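Local structure of metallo-beta-lactamase (Serratia marcescens, 6K4X) at residues A[28-40]-A[133-145]. The protein hydrolyses the beta-lactam ring of antibiotics as a subclass B3 metallo-beta-lactamase with two zinc ions in its active site. Sequence-based numbering, arbitrary orientation.
Sequences AVLLSSPQGHILV and ELVKLGPLAVKAH
Leu-31 is the first residue of 28-40 to meet 133-145. With CG anti to the backbone N (chi1 -175°), its side chain extends out to Val-142 and meets it tip to tip, CD2 to CG2 3.6 Å. The same branch touches CD2 of Leu-140, while CD1 of Leu-140 lies 3.5 Å from the Leu-31 carbonyl O. Trp-159 of strand 155-163 also packs on Leu-31.

Ser-33 presents CB to the ring of Pro-139, 3.8 Å from CG, and to CG of Leu-140. Its OG is turned back into its own turn. It gives a hydrogen bond to Gly-36 O (2.7 Å), in the carbonyl plane and on a lone pair, and accepts Gln-35 N, which makes an ST turn. Both bonds act inside the 33-36 type I turn. Ser-33 N donates to His-37 ND1 in the ring plane and closes the loop where the second strand begins.

The extended Gln-35 side chain brings OE1 to 3.3 Å from CA of Gly-138, at the facing type II' turn. Leu-137 has two conformers; in one of them its two methyls lie along the backbone of 35-37.

The Ile-38 side chain runs alongside those of Leu-137, in that same conformer, and Leu-140, which point the other way. Its CD1 meets Val-142 CG2 tip to tip. Leu-69 of the neighbouring strand 65-69 touches both Ile-38 and Val-142.

No hydrogen bond crosses between the segments. Two beta hairpins from different sheets pack face to face through aliphatic side chains, as in the alpha-beta/beta-alpha sandwich of the metallo-beta-lactamase fold.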
loop_
_atom_site.group_PDB
_atom_site.type_symbol
_atom_site.label_atom_id
_atom_site.label_comp_id
_atom_site.label_asym_id
_atom_site.label_seq_id
_atom_site.Cartn_x
_atom_site.Cartn_y
_atom_site.Cartn_z
ATOM N N ALA A 28 -2.853 1.896 6.310
ATOM C CA ALA A 28 -2.813 3.209 5.713
ATOM C C ALA A 28 -1.795 3.998 6.525
ATOM O O ALA A 28 -1.672 3.800 7.738
ATOM C CB ALA A 28 -4.168 3.891 5.685
ATOM N N VAL A 29 -1.031 4.850 5.849
ATOM C CA VAL A 29 0.028 5.575 6.505
ATOM C C VAL A 29 -0.118 7.058 6.213
ATOM O O VAL A 29 -0.310 7.459 5.061
ATOM C CB VAL A 29 1.408 5.049 6.078
ATOM C CG1 VAL A 29 2.520 6.052 6.337
ATOM C CG2 VAL A 29 1.709 3.737 6.775
ATOM N N LEU A 30 0.077 7.875 7.248
ATOM C CA LEU A 30 0.222 9.296 7.068
ATOM C C LEU A 30 1.685 9.675 7.235
ATOM O O LEU A 30 2.287 9.387 8.276
ATOM C CB LEU A 30 -0.634 10.037 8.085
ATOM C CG LEU A 30 -0.747 11.534 7.825
ATOM C CD1 LEU A 30 -1.708 11.827 6.695
ATOM C CD2 LEU A 30 -1.152 12.276 9.072
ATOM N N LEU A 31 2.228 10.319 6.209
ATOM C CA LEU A 31 3.546 10.886 6.262
ATOM C C LEU A 31 3.371 12.388 6.449
ATOM O O LEU A 31 2.849 13.048 5.554
ATOM C CB LEU A 31 4.272 10.584 4.958
ATOM C CG LEU A 31 5.727 11.018 4.905
ATOM C CD1 LEU A 31 6.585 10.291 5.933
ATOM C CD2 LEU A 31 6.302 10.812 3.516
ATOM N N SER A 32 3.738 12.902 7.623
ATOM C CA SER A 32 3.329 14.242 8.025
ATOM C C SER A 32 4.455 15.261 7.835
ATOM O O SER A 32 5.643 14.938 7.894
ATOM C CB SER A 32 2.840 14.273 9.441
ATOM O OG SER A 32 3.838 13.798 10.326
ATOM N N SER A 33 4.055 16.527 7.655
ATOM C CA SER A 33 4.993 17.609 7.724
ATOM C C SER A 33 4.271 18.877 8.120
ATOM O O SER A 33 3.078 19.007 7.927
ATOM C CB SER A 33 5.728 17.823 6.421
ATOM O OG SER A 33 5.052 18.735 5.547
ATOM N N PRO A 34 4.998 19.898 8.608
ATOM C CA PRO A 34 4.383 21.196 8.875
ATOM C C PRO A 34 3.787 21.877 7.642
ATOM O O PRO A 34 3.030 22.843 7.808
ATOM C CB PRO A 34 5.519 22.032 9.485
ATOM C CG PRO A 34 6.482 21.001 10.029
ATOM C CD PRO A 34 6.404 19.850 9.039
ATOM N N GLN A 35 4.142 21.429 6.444
ATOM C CA GLN A 35 3.679 22.045 5.212
ATOM C C GLN A 35 2.575 21.224 4.549
ATOM O O GLN A 35 2.070 21.635 3.506
ATOM C CB GLN A 35 4.867 22.288 4.287
ATOM C CG GLN A 35 5.878 23.200 4.967
ATOM C CD GLN A 35 7.046 23.659 4.136
ATOM O OE1 GLN A 35 7.293 23.167 3.042
ATOM N NE2 GLN A 35 7.811 24.599 4.670
ATOM N N GLY A 36 2.160 20.122 5.163
ATOM C CA GLY A 36 1.141 19.267 4.605
ATOM C C GLY A 36 1.592 17.821 4.556
ATOM O O GLY A 36 2.780 17.507 4.793
ATOM N N HIS A 37 0.627 16.927 4.307
ATOM C CA HIS A 37 0.798 15.512 4.544
ATOM C C HIS A 37 0.482 14.695 3.294
ATOM O O HIS A 37 -0.255 15.139 2.406
ATOM C CB HIS A 37 -0.106 15.020 5.678
ATOM C CG HIS A 37 -0.212 15.980 6.813
ATOM N ND1 HIS A 37 0.901 16.465 7.481
ATOM C CD2 HIS A 37 -1.293 16.585 7.342
ATOM C CE1 HIS A 37 0.480 17.313 8.393
ATOM N NE2 HIS A 37 -0.847 17.421 8.320
ATOM N N ILE A 38 1.039 13.477 3.283
ATOM C CA ILE A 38 0.751 12.480 2.264
ATOM C C ILE A 38 0.110 11.286 2.962
ATOM O O ILE A 38 0.646 10.800 3.957
ATOM C CB ILE A 38 2.031 12.089 1.516
ATOM C CG1 ILE A 38 2.599 13.307 0.780
ATOM C CG2 ILE A 38 1.775 10.916 0.579
ATOM C CD1 ILE A 38 3.937 13.077 0.118
ATOM N N LEU A 39 -1.011 10.802 2.419
ATOM C CA LEU A 39 -1.663 9.596 2.893
ATOM C C LEU A 39 -1.413 8.480 1.894
ATOM O O LEU A 39 -1.585 8.699 0.685
ATOM C CB LEU A 39 -3.164 9.857 3.026
ATOM C CG LEU A 39 -4.024 8.651 3.408
ATOM C CD1 LEU A 39 -3.692 8.166 4.812
ATOM C CD2 LEU A 39 -5.494 9.002 3.306
ATOM N N VAL A 40 -1.034 7.303 2.393
ATOM C CA VAL A 40 -0.889 6.133 1.555
ATOM C C VAL A 40 -2.035 5.179 1.868
ATOM O O VAL A 40 -2.151 4.700 3.009
ATOM C CB VAL A 40 0.461 5.428 1.769
ATOM C CG1 VAL A 40 0.612 4.283 0.786
ATOM C CG2 VAL A 40 1.608 6.418 1.672
ATOM N N GLU A 133 9.394 7.661 -10.154
ATOM C CA GLU A 133 9.029 9.070 -10.044
ATOM C C GLU A 133 8.965 9.512 -8.582
ATOM O O GLU A 133 8.519 8.766 -7.709
ATOM C CB GLU A 133 7.685 9.283 -10.724
ATOM C CG GLU A 133 7.191 10.713 -10.691
ATOM C CD GLU A 133 5.958 10.933 -11.537
ATOM O OE1 GLU A 133 5.775 10.211 -12.525
ATOM O OE2 GLU A 133 5.154 11.807 -11.181
ATOM N N LEU A 134 9.417 10.739 -8.324
ATOM C CA LEU A 134 9.339 11.341 -7.005
ATOM C C LEU A 134 8.077 12.188 -6.855
ATOM O O LEU A 134 7.745 13.025 -7.731
ATOM C CB LEU A 134 10.558 12.247 -6.807
ATOM C CG LEU A 134 11.836 11.538 -6.386
ATOM C CD1 LEU A 134 12.959 12.546 -6.200
ATOM C CD2 LEU A 134 11.633 10.732 -5.108
ATOM N N VAL A 135 7.395 12.005 -5.731
ATOM C CA VAL A 135 6.282 12.827 -5.298
ATOM C C VAL A 135 6.804 13.718 -4.177
ATOM O O VAL A 135 7.294 13.206 -3.169
ATOM C CB VAL A 135 5.098 11.974 -4.820
ATOM C CG1 VAL A 135 3.949 12.836 -4.313
ATOM C CG2 VAL A 135 4.637 11.036 -5.916
ATOM N N LYS A 136 6.749 15.036 -4.366
ATOM C CA LYS A 136 7.296 15.937 -3.372
ATOM C C LYS A 136 6.193 16.830 -2.814
ATOM O O LYS A 136 5.269 17.268 -3.513
ATOM C CB LYS A 136 8.454 16.770 -3.914
ATOM C CG LYS A 136 8.165 17.543 -5.185
ATOM C CD LYS A 136 9.405 18.256 -5.669
ATOM C CE LYS A 136 9.204 18.942 -7.001
ATOM N NZ LYS A 136 8.056 19.874 -6.967
ATOM N N LEU A 137 6.289 17.077 -1.514
ATOM C CA LEU A 137 5.389 17.982 -0.814
ATOM C C LEU A 137 6.206 18.637 0.292
ATOM O O LEU A 137 6.553 17.978 1.248
ATOM C CB LEU A 137 4.230 17.179 -0.219
ATOM C CG LEU A 137 3.107 17.979 0.438
ATOM C CD1 LEU A 137 2.178 17.041 1.194
ATOM C CD2 LEU A 137 3.621 19.065 1.374
ATOM N N GLY A 138 6.537 19.915 0.141
ATOM C CA GLY A 138 7.404 20.544 1.115
ATOM C C GLY A 138 8.667 19.710 1.291
ATOM O O GLY A 138 9.344 19.397 0.312
ATOM N N PRO A 139 9.013 19.295 2.528
ATOM C CA PRO A 139 10.210 18.505 2.740
ATOM C C PRO A 139 10.038 17.004 2.467
ATOM O O PRO A 139 10.993 16.244 2.575
ATOM C CB PRO A 139 10.458 18.723 4.243
ATOM C CG PRO A 139 9.077 18.812 4.827
ATOM C CD PRO A 139 8.283 19.570 3.781
ATOM N N LEU A 140 8.826 16.564 2.134
ATOM C CA LEU A 140 8.537 15.155 1.891
ATOM C C LEU A 140 8.927 14.778 0.468
ATOM O O LEU A 140 8.667 15.516 -0.471
ATOM C CB LEU A 140 7.056 14.886 2.122
ATOM C CG LEU A 140 6.513 15.290 3.485
ATOM C CD1 LEU A 140 5.045 14.904 3.586
ATOM C CD2 LEU A 140 7.329 14.680 4.613
ATOM N N ALA A 141 9.469 13.562 0.329
ATOM C CA ALA A 141 9.868 13.034 -0.965
ATOM C C ALA A 141 9.604 11.529 -0.988
ATOM O O ALA A 141 10.311 10.766 -0.326
ATOM C CB ALA A 141 11.327 13.326 -1.223
ATOM N N VAL A 142 8.588 11.115 -1.724
ATOM C CA VAL A 142 8.158 9.732 -1.792
ATOM C C VAL A 142 8.409 9.218 -3.211
ATOM O O VAL A 142 7.976 9.848 -4.185
ATOM C CB VAL A 142 6.676 9.583 -1.428
ATOM C CG1 VAL A 142 6.240 8.149 -1.618
ATOM C CG2 VAL A 142 6.386 10.061 -0.024
ATOM N N LYS A 143 9.072 8.069 -3.338
ATOM C CA LYS A 143 9.364 7.508 -4.652
ATOM C C LYS A 143 8.362 6.394 -4.968
ATOM O O LYS A 143 8.015 5.590 -4.098
ATOM C CB LYS A 143 10.792 6.965 -4.696
ATOM C CG LYS A 143 11.186 6.301 -6.004
ATOM C CD LYS A 143 12.664 6.033 -6.131
ATOM C CE LYS A 143 13.513 7.285 -6.110
ATOM N NZ LYS A 143 14.951 6.942 -6.170
ATOM N N ALA A 144 7.897 6.379 -6.221
ATOM C CA ALA A 144 7.048 5.329 -6.757
ATOM C C ALA A 144 7.923 4.242 -7.362
ATOM O O ALA A 144 8.804 4.525 -8.166
ATOM C CB ALA A 144 6.143 5.917 -7.812
ATOM N N HIS A 145 7.636 2.991 -7.033
ATOM C CA HIS A 145 8.264 1.823 -7.654
ATOM C C HIS A 145 7.177 0.947 -8.258
ATOM O O HIS A 145 6.304 0.465 -7.553
ATOM C CB HIS A 145 9.061 0.994 -6.647
ATOM C CG HIS A 145 10.091 1.786 -5.935
ATOM N ND1 HIS A 145 11.426 1.738 -6.273
ATOM C CD2 HIS A 145 9.988 2.594 -4.859
ATOM C CE1 HIS A 145 12.093 2.521 -5.444
ATOM N NE2 HIS A 145 11.236 3.057 -4.578
#